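Local coordinates for phosphoinositol-specific phospholipase C (Pseudomonas sp., PDB 5FYP), which probably cleaves phosphoinositide lipids in a calcium-dependent reaction, releasing the phosphorylated inositol head group from diacylglycerol, at residues D42-L47 / Y283-Q288; S62-F67 / P133-E138; P113-L118 / I277-Y282. All blocks are in the same frame, centred on the assembly; numbering follows the deposited sequence. Where two conformers were deposited one is given.

Interaction 1 of 3, residues D42-L47 / Y283-Q288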
loop_
_atom_site.group_PDB
_atom_site.type_symbol
_atom_site.label_atom_id
_atom_site.label_comp_id
_atom_site.label_asym_id
_atom_site.label_seq_id
_atom_site.Cartn_x
_atom_site.Cartn_y
_atom_site.Cartn_z
ATOM N N ASP A 42 -2.550 16.502 -2.685
ATOM C CA ASP A 42 -3.546 17.564 -2.434
ATOM C C ASP A 42 -4.950 17.007 -2.225
ATOM O O ASP A 42 -5.821 17.716 -1.720
ATOM C CB ASP A 42 -3.593 18.529 -3.619
ATOM C CG ASP A 42 -2.298 19.266 -3.849
ATOM O OD1 ASP A 42 -1.428 19.302 -2.968
ATOM O OD2 ASP A 42 -2.201 19.919 -4.884
ATOM N N SER A 43 -5.159 15.739 -2.608
ATOM C CA SER A 43 -6.504 15.137 -2.636
ATOM C C SER A 43 -6.698 13.904 -1.784
ATOM O O SER A 43 -7.799 13.667 -1.318
ATOM C CB SER A 43 -6.927 14.787 -4.057
ATOM O OG SER A 43 -6.907 15.910 -4.899
ATOM N N VAL A 44 -5.674 13.057 -1.684
ATOM C CA VAL A 44 -5.772 11.752 -1.009
ATOM C C VAL A 44 -4.484 11.481 -0.231
ATOM O O VAL A 44 -3.482 12.189 -0.387
ATOM C CB VAL A 44 -6.082 10.588 -1.974
ATOM C CG1 VAL A 44 -7.454 10.768 -2.641
ATOM C CG2 VAL A 44 -5.001 10.406 -3.025
ATOM N N ARG A 45 -4.491 10.402 0.561
ATOM C CA ARG A 45 -3.361 9.946 1.357
ATOM C C ARG A 45 -2.924 8.527 1.008
ATOM O O ARG A 45 -2.068 7.987 1.685
ATOM C CB ARG A 45 -3.612 10.093 2.864
ATOM C CG ARG A 45 -3.771 11.530 3.315
ATOM C CD ARG A 45 -2.453 12.214 3.572
ATOM N NE ARG A 45 -2.626 13.672 3.795
ATOM C CZ ARG A 45 -2.724 14.562 2.818
ATOM N NH1 ARG A 45 -2.662 14.202 1.547
ATOM N NH2 ARG A 45 -2.873 15.844 3.101
ATOM N N THR A 46 -3.473 7.966 -0.064
ATOM C CA THR A 46 -3.097 6.611 -0.521
ATOM C C THR A 46 -2.818 6.681 -1.994
ATOM O O THR A 46 -3.705 7.036 -2.792
ATOM C CB THR A 46 -4.180 5.593 -0.149
ATOM O OG1 THR A 46 -4.303 5.541 1.280
ATOM C CG2 THR A 46 -3.795 4.193 -0.627
ATOM N N LEU A 47 -1.585 6.315 -2.356
ATOM C CA LEU A 47 -1.028 6.454 -3.721
ATOM C C LEU A 47 -0.554 5.117 -4.222
ATOM O O LEU A 47 -0.648 4.112 -3.520
ATOM C CB LEU A 47 0.162 7.459 -3.722
ATOM C CG LEU A 47 -0.182 8.962 -3.588
ATOM C CD1 LEU A 47 -0.980 9.453 -2.425
ATOM C CD2 LEU A 47 1.100 9.737 -3.739
ATOM N N TYR A 283 -9.250 5.755 -10.519
ATOM C CA TYR A 283 -8.464 6.535 -11.475
ATOM C C TYR A 283 -8.674 8.040 -11.245
ATOM O O TYR A 283 -7.717 8.814 -11.187
ATOM C CB TYR A 283 -8.839 6.165 -12.893
ATOM C CG TYR A 283 -8.519 4.746 -13.241
ATOM C CD1 TYR A 283 -7.190 4.310 -13.314
ATOM C CD2 TYR A 283 -9.516 3.815 -13.553
ATOM C CE1 TYR A 283 -6.872 3.009 -13.672
ATOM C CE2 TYR A 283 -9.220 2.507 -13.888
ATOM C CZ TYR A 283 -7.891 2.112 -13.965
ATOM O OH TYR A 283 -7.563 0.834 -14.346
ATOM N N ARG A 284 -9.944 8.425 -11.148
ATOM C CA ARG A 284 -10.388 9.842 -10.988
ATOM C C ARG A 284 -10.648 10.077 -9.491
ATOM O O ARG A 284 -11.777 10.253 -9.042
ATOM C CB ARG A 284 -11.611 10.131 -11.838
ATOM C CG ARG A 284 -11.407 9.807 -13.326
ATOM C CD ARG A 284 -12.675 9.894 -14.174
ATOM N NE ARG A 284 -13.274 11.194 -14.171
ATOM C CZ ARG A 284 -14.486 11.444 -14.644
ATOM N NH1 ARG A 284 -15.314 10.456 -15.124
ATOM N NH2 ARG A 284 -14.938 12.697 -14.614
ATOM N N PHE A 285 -9.572 10.044 -8.716
ATOM C CA PHE A 285 -9.697 10.096 -7.262
ATOM C C PHE A 285 -10.262 11.427 -6.730
ATOM O O PHE A 285 -11.041 11.412 -5.775
ATOM C CB PHE A 285 -8.350 9.779 -6.581
ATOM C CG PHE A 285 -7.198 10.587 -7.118
ATOM C CD1 PHE A 285 -6.923 11.849 -6.626
ATOM C CD2 PHE A 285 -6.437 10.093 -8.166
ATOM C CE1 PHE A 285 -5.898 12.597 -7.178
ATOM C CE2 PHE A 285 -5.449 10.862 -8.730
ATOM C CZ PHE A 285 -5.182 12.110 -8.230
ATOM N N ALA A 286 -9.923 12.534 -7.364
ATOM C CA ALA A 286 -10.367 13.846 -6.844
ATOM C C ALA A 286 -11.867 14.002 -6.955
ATOM O O ALA A 286 -12.490 14.688 -6.139
ATOM C CB ALA A 286 -9.659 14.987 -7.536
ATOM N N ALA A 287 -12.468 13.335 -7.941
ATOM C CA ALA A 287 -13.908 13.406 -8.189
ATOM C C ALA A 287 -14.734 12.647 -7.147
ATOM O O ALA A 287 -15.954 12.775 -7.150
ATOM C CB ALA A 287 -14.227 12.865 -9.576
ATOM N N GLN A 288 -14.102 11.860 -6.294
ATOM C CA GLN A 288 -14.822 11.060 -5.318
ATOM C C GLN A 288 -14.839 11.742 -3.964
ATOM O O GLN A 288 -13.847 12.347 -3.545
ATOM C CB GLN A 288 -14.159 9.681 -5.128
ATOM C CG GLN A 288 -13.755 9.018 -6.422
ATOM C CD GLN A 288 -14.843 8.871 -7.428
ATOM O OE1 GLN A 288 -15.970 8.558 -7.113
ATOM N NE2 GLN A 288 -14.491 9.057 -8.696
#

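Interaction 2 of 3, residues S62-F67 / P133-E138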
loop_
_atom_site.group_PDB
_atom_site.type_symbol
_atom_site.label_atom_id
_atom_site.label_comp_id
_atom_site.label_asym_id
_atom_site.label_seq_id
_atom_site.Cartn_x
_atom_site.Cartn_y
_atom_site.Cartn_z
ATOM N N SER A 62 19.415 -2.215 -13.474
ATOM C CA SER A 62 20.652 -1.919 -12.733
ATOM C C SER A 62 20.462 -2.234 -11.259
ATOM O O SER A 62 19.325 -2.337 -10.772
ATOM C CB SER A 62 21.067 -0.482 -12.894
ATOM O OG SER A 62 20.042 0.380 -12.564
ATOM N N PRO A 63 21.562 -2.435 -10.534
ATOM C CA PRO A 63 21.374 -2.825 -9.136
ATOM C C PRO A 63 20.757 -1.724 -8.305
ATOM O O PRO A 63 21.007 -0.543 -8.552
ATOM C CB PRO A 63 22.806 -3.091 -8.634
ATOM C CG PRO A 63 23.627 -3.192 -9.822
ATOM C CD PRO A 63 22.966 -2.479 -10.932
ATOM N N HIS A 64 19.942 -2.119 -7.338
ATOM C CA HIS A 64 19.451 -1.178 -6.314
ATOM C C HIS A 64 18.539 -0.100 -6.887
ATOM O O HIS A 64 18.423 0.954 -6.324
ATOM C CB HIS A 64 20.629 -0.529 -5.550
ATOM C CG HIS A 64 21.729 -1.478 -5.195
ATOM N ND1 HIS A 64 23.057 -1.192 -5.405
ATOM C CD2 HIS A 64 21.688 -2.733 -4.708
ATOM C CE1 HIS A 64 23.789 -2.216 -5.002
ATOM N NE2 HIS A 64 22.985 -3.167 -4.587
ATOM N N HIS A 65 17.932 -0.404 -8.030
ATOM C CA HIS A 65 17.150 0.532 -8.835
ATOM C C HIS A 65 15.977 -0.169 -9.455
ATOM O O HIS A 65 16.104 -1.310 -9.853
ATOM C CB HIS A 65 18.078 1.018 -9.969
ATOM C CG HIS A 65 17.401 1.760 -11.089
ATOM N ND1 HIS A 65 16.749 1.164 -12.158
ATOM C CD2 HIS A 65 17.315 3.089 -11.300
ATOM C CE1 HIS A 65 16.254 2.107 -12.946
ATOM N NE2 HIS A 65 16.625 3.289 -12.462
ATOM N N TRP A 66 14.850 0.533 -9.552
ATOM C CA TRP A 66 13.687 0.037 -10.292
ATOM C C TRP A 66 13.095 1.198 -11.093
ATOM O O TRP A 66 13.235 2.352 -10.701
ATOM C CB TRP A 66 12.611 -0.552 -9.370
ATOM C CG TRP A 66 13.003 -1.858 -8.677
ATOM C CD1 TRP A 66 12.605 -3.106 -9.068
ATOM C CD2 TRP A 66 13.787 -2.040 -7.482
ATOM N NE1 TRP A 66 13.084 -4.037 -8.195
ATOM C CE2 TRP A 66 13.811 -3.419 -7.212
ATOM C CE3 TRP A 66 14.478 -1.173 -6.632
ATOM C CZ2 TRP A 66 14.494 -3.940 -6.133
ATOM C CZ3 TRP A 66 15.164 -1.704 -5.549
ATOM C CH2 TRP A 66 15.170 -3.064 -5.321
ATOM N N PHE A 67 12.401 0.854 -12.184
ATOM C CA PHE A 67 11.716 1.814 -13.046
ATOM C C PHE A 67 10.259 1.931 -12.620
ATOM O O PHE A 67 9.702 0.984 -12.042
ATOM C CB PHE A 67 11.734 1.342 -14.484
ATOM C CG PHE A 67 13.092 1.230 -15.088
ATOM C CD1 PHE A 67 13.827 0.046 -14.974
ATOM C CD2 PHE A 67 13.649 2.273 -15.815
ATOM C CE1 PHE A 67 15.076 -0.077 -15.562
ATOM C CE2 PHE A 67 14.895 2.166 -16.404
ATOM C CZ PHE A 67 15.600 0.993 -16.293
ATOM N N PRO A 133 14.610 -8.976 -2.235
ATOM C CA PRO A 133 13.816 -8.385 -1.143
ATOM C C PRO A 133 14.642 -7.506 -0.201
ATOM O O PRO A 133 14.169 -6.449 0.203
ATOM C CB PRO A 133 13.216 -9.608 -0.470
ATOM C CG PRO A 133 13.005 -10.544 -1.627
ATOM C CD PRO A 133 14.246 -10.379 -2.463
ATOM N N LYS A 134 15.839 -7.962 0.162
ATOM C CA LYS A 134 16.681 -7.177 1.033
ATOM C C LYS A 134 17.084 -5.827 0.392
ATOM O O LYS A 134 17.061 -4.788 1.053
ATOM C CB LYS A 134 17.918 -7.964 1.437
ATOM C CG LYS A 134 18.889 -7.236 2.350
ATOM C CD LYS A 134 19.750 -8.266 3.050
ATOM C CE LYS A 134 20.937 -7.710 3.813
ATOM N NZ LYS A 134 21.809 -6.803 3.014
ATOM N N ASP A 135 17.433 -5.863 -0.900
ATOM C CA ASP A 135 17.781 -4.624 -1.611
ATOM C C ASP A 135 16.585 -3.665 -1.639
ATOM O O ASP A 135 16.770 -2.460 -1.517
ATOM C CB ASP A 135 18.247 -4.902 -3.020
ATOM C CG ASP A 135 19.533 -5.701 -3.076
ATOM O OD1 ASP A 135 20.538 -5.233 -2.507
ATOM O OD2 ASP A 135 19.529 -6.810 -3.656
ATOM N N PHE A 136 15.392 -4.208 -1.829
ATOM C CA PHE A 136 14.182 -3.393 -1.826
ATOM C C PHE A 136 13.950 -2.740 -0.465
ATOM O O PHE A 136 13.706 -1.530 -0.402
ATOM C CB PHE A 136 13.032 -4.276 -2.277
ATOM C CG PHE A 136 11.749 -3.558 -2.503
ATOM C CD1 PHE A 136 11.605 -2.716 -3.593
ATOM C CD2 PHE A 136 10.668 -3.761 -1.655
ATOM C CE1 PHE A 136 10.419 -2.087 -3.870
ATOM C CE2 PHE A 136 9.447 -3.137 -1.928
ATOM C CZ PHE A 136 9.365 -2.280 -3.028
ATOM N N ASP A 137 14.060 -3.529 0.605
ATOM C CA ASP A 137 13.945 -2.973 1.954
ATOM C C ASP A 137 15.004 -1.901 2.183
ATOM O O ASP A 137 14.706 -0.878 2.813
ATOM C CB ASP A 137 14.057 -4.041 3.022
ATOM C CG ASP A 137 12.744 -4.755 3.317
ATOM O OD1 ASP A 137 11.720 -4.450 2.657
ATOM O OD2 ASP A 137 12.734 -5.550 4.265
ATOM N N GLU A 138 16.218 -2.137 1.707
ATOM C CA GLU A 138 17.271 -1.167 1.942
ATOM C C GLU A 138 16.973 0.159 1.229
ATOM O O GLU A 138 17.221 1.219 1.777
ATOM C CB GLU A 138 18.639 -1.755 1.573
ATOM C CG GLU A 138 19.104 -2.774 2.607
ATOM C CD GLU A 138 20.396 -3.490 2.314
ATOM O OE1 GLU A 138 20.911 -3.389 1.207
ATOM O OE2 GLU A 138 20.858 -4.196 3.219
HETATM O O HOH W 1 23.505 -5.650 -3.508
#

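Interaction 3 of 3, residues P113-L118 / I277-Y282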
loop_
_atom_site.group_PDB
_atom_site.type_symbol
_atom_site.label_atom_id
_atom_site.label_comp_id
_atom_site.label_asym_id
_atom_site.label_seq_id
_atom_site.Cartn_x
_atom_site.Cartn_y
_atom_site.Cartn_z
ATOM N N PRO A 113 -1.408 9.543 8.024
ATOM C CA PRO A 113 -0.466 8.579 7.473
ATOM C C PRO A 113 -0.667 8.349 5.982
ATOM O O PRO A 113 -1.810 8.220 5.518
ATOM C CB PRO A 113 -0.744 7.312 8.278
ATOM C CG PRO A 113 -2.128 7.513 8.834
ATOM C CD PRO A 113 -2.165 8.986 9.146
ATOM N N ILE A 114 0.449 8.279 5.261
ATOM C CA ILE A 114 0.425 8.027 3.814
ATOM C C ILE A 114 0.628 6.539 3.563
ATOM O O ILE A 114 1.542 5.961 4.129
ATOM C CB ILE A 114 1.519 8.813 3.109
ATOM C CG1 ILE A 114 1.288 10.312 3.255
ATOM C CG2 ILE A 114 1.642 8.412 1.641
ATOM C CD1 ILE A 114 2.514 11.152 2.937
ATOM N N THR A 115 -0.215 5.972 2.724
ATOM C CA THR A 115 -0.081 4.581 2.323
ATOM C C THR A 115 0.319 4.553 0.849
ATOM O O THR A 115 -0.340 5.166 0.006
ATOM C CB THR A 115 -1.373 3.794 2.559
ATOM O OG1 THR A 115 -1.703 3.843 3.945
ATOM C CG2 THR A 115 -1.231 2.335 2.181
ATOM N N LEU A 116 1.401 3.850 0.544
ATOM C CA LEU A 116 1.909 3.705 -0.831
ATOM C C LEU A 116 1.796 2.259 -1.260
ATOM O O LEU A 116 2.440 1.378 -0.691
ATOM C CB LEU A 116 3.354 4.121 -0.957
ATOM C CG LEU A 116 3.766 5.487 -0.599
ATOM C CD1 LEU A 116 5.242 5.703 -0.945
ATOM C CD2 LEU A 116 2.916 6.527 -1.311
ATOM N N ILE A 117 0.978 2.037 -2.277
ATOM C CA ILE A 117 0.818 0.716 -2.878
ATOM C C ILE A 117 1.906 0.562 -3.932
ATOM O O ILE A 117 1.974 1.299 -4.899
ATOM C CB ILE A 117 -0.579 0.592 -3.546
ATOM C CG1 ILE A 117 -1.723 0.972 -2.549
ATOM C CG2 ILE A 117 -0.778 -0.773 -4.200
ATOM C CD1 ILE A 117 -1.793 0.170 -1.275
ATOM N N LEU A 118 2.800 -0.398 -3.695
ATOM C CA LEU A 118 3.934 -0.693 -4.557
ATOM C C LEU A 118 3.585 -1.961 -5.324
ATOM O O LEU A 118 3.680 -3.067 -4.785
ATOM C CB LEU A 118 5.204 -0.805 -3.732
ATOM C CG LEU A 118 5.496 0.415 -2.843
ATOM C CD1 LEU A 118 6.723 0.152 -1.995
ATOM C CD2 LEU A 118 5.643 1.684 -3.635
ATOM N N ILE A 277 -14.772 -1.257 2.910
ATOM C CA ILE A 277 -13.513 -1.210 2.171
ATOM C C ILE A 277 -12.655 -0.087 2.744
ATOM O O ILE A 277 -13.051 1.086 2.716
ATOM C CB ILE A 277 -13.764 -0.997 0.685
ATOM C CG1 ILE A 277 -14.559 -2.190 0.105
ATOM C CG2 ILE A 277 -12.466 -0.750 -0.044
ATOM C CD1 ILE A 277 -15.279 -1.888 -1.196
ATOM N N ASN A 278 -11.451 -0.413 3.199
ATOM C CA ASN A 278 -10.558 0.648 3.692
ATOM C C ASN A 278 -10.027 1.554 2.604
ATOM O O ASN A 278 -9.986 2.774 2.807
ATOM C CB ASN A 278 -9.365 0.077 4.442
ATOM C CG ASN A 278 -9.732 -0.578 5.751
ATOM O OD1 ASN A 278 -9.706 -1.812 5.880
ATOM N ND2 ASN A 278 -10.025 0.231 6.756
ATOM N N LEU A 279 -9.560 0.966 1.510
ATOM C CA LEU A 279 -8.902 1.739 0.452
ATOM C C LEU A 279 -9.622 1.464 -0.866
ATOM O O LEU A 279 -9.521 0.358 -1.406
ATOM C CB LEU A 279 -7.420 1.353 0.354
ATOM C CG LEU A 279 -6.613 1.397 1.633
ATOM C CD1 LEU A 279 -5.202 0.864 1.403
ATOM C CD2 LEU A 279 -6.557 2.766 2.304
ATOM N N SER A 280 -10.362 2.448 -1.361
ATOM C CA SER A 280 -11.100 2.311 -2.603
ATOM C C SER A 280 -10.345 3.033 -3.694
ATOM O O SER A 280 -10.250 4.266 -3.671
ATOM C CB SER A 280 -12.496 2.929 -2.478
ATOM O OG SER A 280 -13.306 2.176 -1.604
ATOM N N ALA A 281 -9.772 2.265 -4.633
ATOM C CA ALA A 281 -8.885 2.846 -5.639
ATOM C C ALA A 281 -9.667 3.354 -6.834
ATOM O O ALA A 281 -10.410 2.593 -7.449
ATOM C CB ALA A 281 -7.881 1.814 -6.075
ATOM N N TYR A 282 -9.451 4.620 -7.171
ATOM C CA TYR A 282 -10.098 5.271 -8.306
ATOM C C TYR A 282 -9.080 5.932 -9.212
ATOM O O TYR A 282 -8.196 6.657 -8.747
ATOM C CB TYR A 282 -11.037 6.368 -7.848
ATOM C CG TYR A 282 -12.239 5.910 -7.093
ATOM C CD1 TYR A 282 -12.205 5.795 -5.713
ATOM C CD2 TYR A 282 -13.454 5.654 -7.734
ATOM C CE1 TYR A 282 -13.321 5.417 -4.997
ATOM C CE2 TYR A 282 -14.586 5.276 -7.021
ATOM C CZ TYR A 282 -14.502 5.158 -5.662
ATOM O OH TYR A 282 -15.603 4.829 -4.933
#

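Interaction 1 of 3, residues D42-L47 / Y283-Q288
Ser43 and Val44 pack against Phe285 and Ala286 without a hydrogen bond passing directly between 42-47 and 283-288. The backbones come nearest at Ser43 and Ala286, whose CA atoms are 5.9 Å apart. Ser43 CB meets the Phe285 ring at its edge and in its plane, 3.9 Å from CD1, with CE1 equally near. The hydroxyl leans past the ring to the next residue, and Ser43 OG lies 3.9 Å from Ala286 CB, a van der Waals approach. Val44 adds one methyl: CG1 comes to 4.2 Å from Phe285 CB, the two side chains crossing at about a right angle. Phe285 carries its ring between its own backbone N and carbonyl carbon (chi1 50°), which swings the ring toward 42-47, its CD1-CE1 edge meeting Ser43.

In the TIM-barrel fold of this phospholipase family, 42-47 leads into strand 46-52, while 283-288 is the turn that follows strand 279-282. Strand 20-25 runs between those two strands, and both segments pack on it, Val44 on Val23 and Phe285 on Cys25.

Polar links run beside the apolar patch. Arg294 ties the two segments together indirectly, one guanidinium nitrogen donating to Ser43 O and another to Ala286 O. Within the turn, Gln288 folds back so that NE2 donates to Arg284 O at 3.0 Å, nearly straight at 164°; the acceptor lies close to the amide plane of Gln288, so this bond helps set the rotation of that amide. In 42-47, Arg45 NH1 makes a weak, bent bond of 2.9 Å to Val44 O and a further bond to Leu41 O, while its NH2 pairs with Glu3 in a salt bridge.

Interaction 2 of 3, residues S62-F67 / P133-E138
An edge-to-face aromatic contact, with a water bridge at its outer margin, joins the loop 62-67 to the first turns of helix 133-144 on the outside of the barrel. Phe136 turns its edge toward the face of the six-membered ring of Trp66; the planes stand at 81° and the centroids are 5.4 Å apart. Phe136 CD1 sits over that face, offset toward the rim. The Phe136 side chain leaves with CG opposite the backbone N (chi1 -172°), and this brings the ring up edge-on against the indole face. Trp66 CH2, the far corner of the indole, pushes close to the helix backbone, 3.6 Å from Phe136 CA and 4.0 Å from Asp135 C. Phe51 completes the aromatic group, edge-to-face with Trp66 and nearly parallel to Phe136, and Leu94 touches both Trp66 and Phe136. Were Trp66 replaced by an alanine, the edge of Phe136 would probably lose the face it packs on, and a gap would open between loop and helix.

Farther out, His64 occupies the third position of a type II turn from Ser62 to His65, with Pro63 CB over one face of its imidazole. Its CD2 edge points at Asp135 OD1, 3.5 Å away, the ring and carboxylate planes 53° apart. One water in the imidazole plane lies 2.8 Å from His64 NE2 and donates to Asp135 OD1 at 3.2 Å. The other carboxylate oxygen, OD2, is taken by Thr132, just ahead of the helix. On the same helix, Lys134 NZ and Glu138 OE2, one turn apart, form a salt bridge of 2.8 Å. Helix 133-144 follows strand 114-120 as part of a TIM-barrel beta-alpha unit, and the Trp66-Phe136 pair packs the helix of this unit against the loop that leads from strand 46-52 to strand 67-68.

Interaction 3 of 3, residues P113-L118 / I277-Y282
Leu279 reaches across from strand 279-282 to Thr115 and Ile117 of strand 114-120, and all of the contact between the two segments is made by the end of this one leucine. Its CD1 branch does the touching. Thr115 CG2 lies 4.3 Å from Leu279 CD1, and Ile117 CD1 approaches the same methyl at 4.4 Å, so three methyl groups gather at one point. The extended chain of Leu279, with CD1 opposite CA (chi2 175°), carries the methyl outward from its strand. On the other strand Thr115 holds CG2 opposite its backbone N, which presents the methyl to the leucine.

These strands are not neighbours. Thr115 CA and Leu279 CA are 9.5 Å apart, and strands 20-25 and 46-52 come between them on one way round the TIM barrel; the methyls therefore meet in the barrel interior. Alternate residues of strand 114-120 point inward, and two places after Ile117 comes Asp119, a calcium ligand, so the apolar packing lies just beneath the metal site.

No hydrogen bond links the segments directly; the backbone bonds of Thr115 run to Arg45, just ahead of the adjacent strand 46-52, and to Leu47 within it. More apolar packing surrounds the meeting point, with Thr46 against both Thr115 and Leu279, and Val187 against Thr115 and Ile117.

In the fold
Interactions 1 and 3 are close companions, their centres 10 Å apart: strands 46-52 and 114-120 are hydrogen-bonded neighbours, and 283-288 continues directly from strand 279-282. Interaction 2 lies farther out, its centre 28 Å from interaction 1 and 22 Å from interaction 3, but Phe136 CZ still packs 3.7 Å from Leu118 CD1. Along the chain, interactions 2 and 3 both fall within the loop closed by interaction 1, and their own segments alternate. Interaction 3 lies in the barrel interior, interaction 1 joins the lead-in to strand 46-52 to the turn after strand 279-282, and interaction 2 ties a loop to outer helix 133-144. Strands 46-52 and 114-120 also supply calcium ligands Glu48, Asp50 and Asp119.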